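PDB 3IX0: beta-microseminoprotein from Homo sapiens, which is a secreted seminal plasma protein of the prostate that forms homodimers, interacts with PI16 and probably binds immunoglobulin. Local coordinates for residues S30-Q33 with T39-C42. Sequence-based numbering, arbitrary orientation.
Sequences SEWQ and TCTC
Trp32 and Cys40 form an antiparallel hydrogen-bonded pair, the N-H of Cys40 donating to Trp32 O (N to O 2.9 Å) and that of Trp32 to Cys40 O (N to O 3.0 Å). A third backbone bond, Cys42 N to Ser30 O (3.0 Å), is almost straight at 173°. On the face carrying Glu31 and Thr39, the Thr39 hydroxyl OG1 donates to Glu31 OE2 over 2.8 Å, meeting the carboxylate on its anti side and slightly out of its plane. The two side chains cross at about a right angle; Glu31 starts with CG anti to its backbone N (chi1 179°) and then bends at chi2, which carries the carboxylate across to the neighbouring strand.

Trp32 and Cys40 pack together on the other face of the sheet. With chi1 at 72°, the Trp32 indole leans over the partner strand and sets its six-membered ring on Cys40 CB, a CH-pi contact 3.6 Å from the ring centroid, while Cys40 SG lies obliquely to the ring. Farther along, Trp32 CZ3 reaches Cys42 CB at 3.8 Å, and His26 stacks on the indole. Shortened to an alanine here, the side chain would probably leave Cys40 CB without its aromatic cover and His26 without its stacking mate. Cys40 and Cys42 are disulfide-bonded to Cys49 and Cys18, respectively. This is a beta hairpin, with 31-33 as an outermost strand within the chain, in the four-stranded antiparallel sheet of a disulfide-rich Greek key protein.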
ATOM      1  N   SER B  30      10.783 -12.949  -8.812  1.00 25.86           N
ATOM      2  CA  SER B  30       9.922 -13.886  -8.080  1.00 26.46           C
ATOM      3  C   SER B  30       9.178 -13.223  -6.923  1.00 23.40           C
ATOM      4  O   SER B  30       9.647 -12.223  -6.359  1.00 23.20           O
ATOM      5  CB  SER B  30      10.720 -15.083  -7.567  1.00 21.33           C
ATOM      6  OG  SER B  30      11.461 -14.721  -6.416  1.00 37.08           O
ATOM      7  N   GLU B  31       8.031 -13.802  -6.568  1.00 18.53           N
ATOM      8  CA  GLU B  31       7.221 -13.332  -5.447  1.00 20.47           C
ATOM      9  C   GLU B  31       7.230 -14.378  -4.345  1.00 25.03           C
ATOM     10  O   GLU B  31       7.268 -15.575  -4.619  1.00 28.31           O
ATOM     11  CB  GLU B  31       5.787 -13.036  -5.906  1.00 19.96           C
ATOM     12  CG  GLU B  31       4.837 -12.553  -4.807  1.00 33.14           C
ATOM     13  CD  GLU B  31       4.198 -13.693  -4.002  1.00 43.06           C
ATOM     14  OE1 GLU B  31       4.177 -14.845  -4.496  1.00 43.24           O
ATOM     15  OE2 GLU B  31       3.708 -13.436  -2.873  1.00 42.10           O
ATOM     16  N   TRP B  32       7.226 -13.933  -3.094  1.00 26.16           N
ATOM     17  CA  TRP B  32       7.036 -14.852  -1.968  1.00 19.20           C
ATOM     18  C   TRP B  32       6.208 -14.228  -0.853  1.00 23.39           C
ATOM     19  O   TRP B  32       6.104 -13.009  -0.744  1.00 27.65           O
ATOM     20  CB  TRP B  32       8.367 -15.332  -1.408  1.00 12.92           C
ATOM     21  CG  TRP B  32       9.177 -14.304  -0.636  1.00 19.74           C
ATOM     22  CD1 TRP B  32       9.277 -14.194   0.719  1.00 19.77           C
ATOM     23  CD2 TRP B  32      10.032 -13.281  -1.184  1.00 12.74           C
ATOM     24  NE1 TRP B  32      10.126 -13.160   1.051  1.00 20.60           N
ATOM     25  CE2 TRP B  32      10.601 -12.587  -0.099  1.00 16.90           C
ATOM     26  CE3 TRP B  32      10.361 -12.883  -2.484  1.00 19.09           C
ATOM     27  CZ2 TRP B  32      11.478 -11.508  -0.273  1.00 19.05           C
ATOM     28  CZ3 TRP B  32      11.223 -11.814  -2.656  1.00 20.04           C
ATOM     29  CH2 TRP B  32      11.777 -11.140  -1.554  1.00 16.09           C
ATOM     30  N   GLN B  33       5.618 -15.072  -0.022  1.00 22.56           N
ATOM     31  CA  GLN B  33       4.943 -14.585   1.159  1.00 27.18           C
ATOM     32  C   GLN B  33       5.875 -14.783   2.345  1.00 31.39           C
ATOM     33  O   GLN B  33       6.592 -15.789   2.428  1.00 30.58           O
ATOM     34  CB  GLN B  33       3.614 -15.314   1.352  1.00 32.49           C
ATOM     35  CG  GLN B  33       2.699 -15.250   0.126  1.00 40.48           C
ATOM     36  CD  GLN B  33       1.337 -15.902   0.370  1.00 54.97           C
ATOM     37  OE1 GLN B  33       0.801 -15.873   1.492  1.00 51.10           O
ATOM     38  NE2 GLN B  33       0.767 -16.492  -0.682  1.00 57.85           N
ATOM     39  N   THR B  39       3.456  -9.851   1.239  1.00 15.79           N
ATOM     40  CA  THR B  39       3.886 -10.366  -0.041  1.00 17.93           C
ATOM     41  C   THR B  39       5.011  -9.466  -0.560  1.00 16.85           C
ATOM     42  O   THR B  39       4.855  -8.240  -0.665  1.00 11.67           O
ATOM     43  CB  THR B  39       2.715 -10.482  -1.055  1.00 20.89           C
ATOM     44  OG1 THR B  39       3.246 -10.765  -2.350  1.00 30.70           O
ATOM     45  CG2 THR B  39       1.905  -9.180  -1.139  1.00 21.88           C
ATOM     46  N   CYS B  40       6.146 -10.082  -0.853  1.00 12.32           N
ATOM     47  CA  CYS B  40       7.328  -9.379  -1.335  1.00 12.90           C
ATOM     48  C   CYS B  40       7.673  -9.806  -2.748  1.00 17.81           C
ATOM     49  O   CYS B  40       7.438 -10.950  -3.125  1.00 24.09           O
ATOM     50  CB  CYS B  40       8.527  -9.695  -0.435  1.00  8.34           C
ATOM     51  SG  CYS B  40       8.341  -9.118   1.237  1.00 16.59           S
ATOM     52  N   THR B  41       8.278  -8.899  -3.510  1.00 18.42           N
ATOM     53  CA  THR B  41       8.714  -9.202  -4.859  1.00 15.28           C
ATOM     54  C   THR B  41      10.148  -8.756  -5.085  1.00 14.34           C
ATOM     55  O   THR B  41      10.527  -7.649  -4.726  1.00 17.30           O
ATOM     56  CB  THR B  41       7.786  -8.542  -5.905  1.00 28.61           C
ATOM     57  OG1 THR B  41       6.422  -8.870  -5.610  1.00 22.06           O
ATOM     58  CG2 THR B  41       8.130  -9.021  -7.329  1.00 28.38           C
ATOM     59  N   CYS B  42      10.947  -9.641  -5.672  1.00 16.05           N
ATOM     60  CA  CYS B  42      12.345  -9.371  -5.926  1.00 15.22           C
ATOM     61  C   CYS B  42      12.550  -8.884  -7.363  1.00 22.51           C
ATOM     62  O   CYS B  42      12.202  -9.575  -8.305  1.00 17.42           O
ATOM     63  CB  CYS B  42      13.157 -10.643  -5.714  1.00 16.43           C
ATOM     64  SG  CYS B  42      14.818 -10.574  -6.439  1.00 24.38           S
TER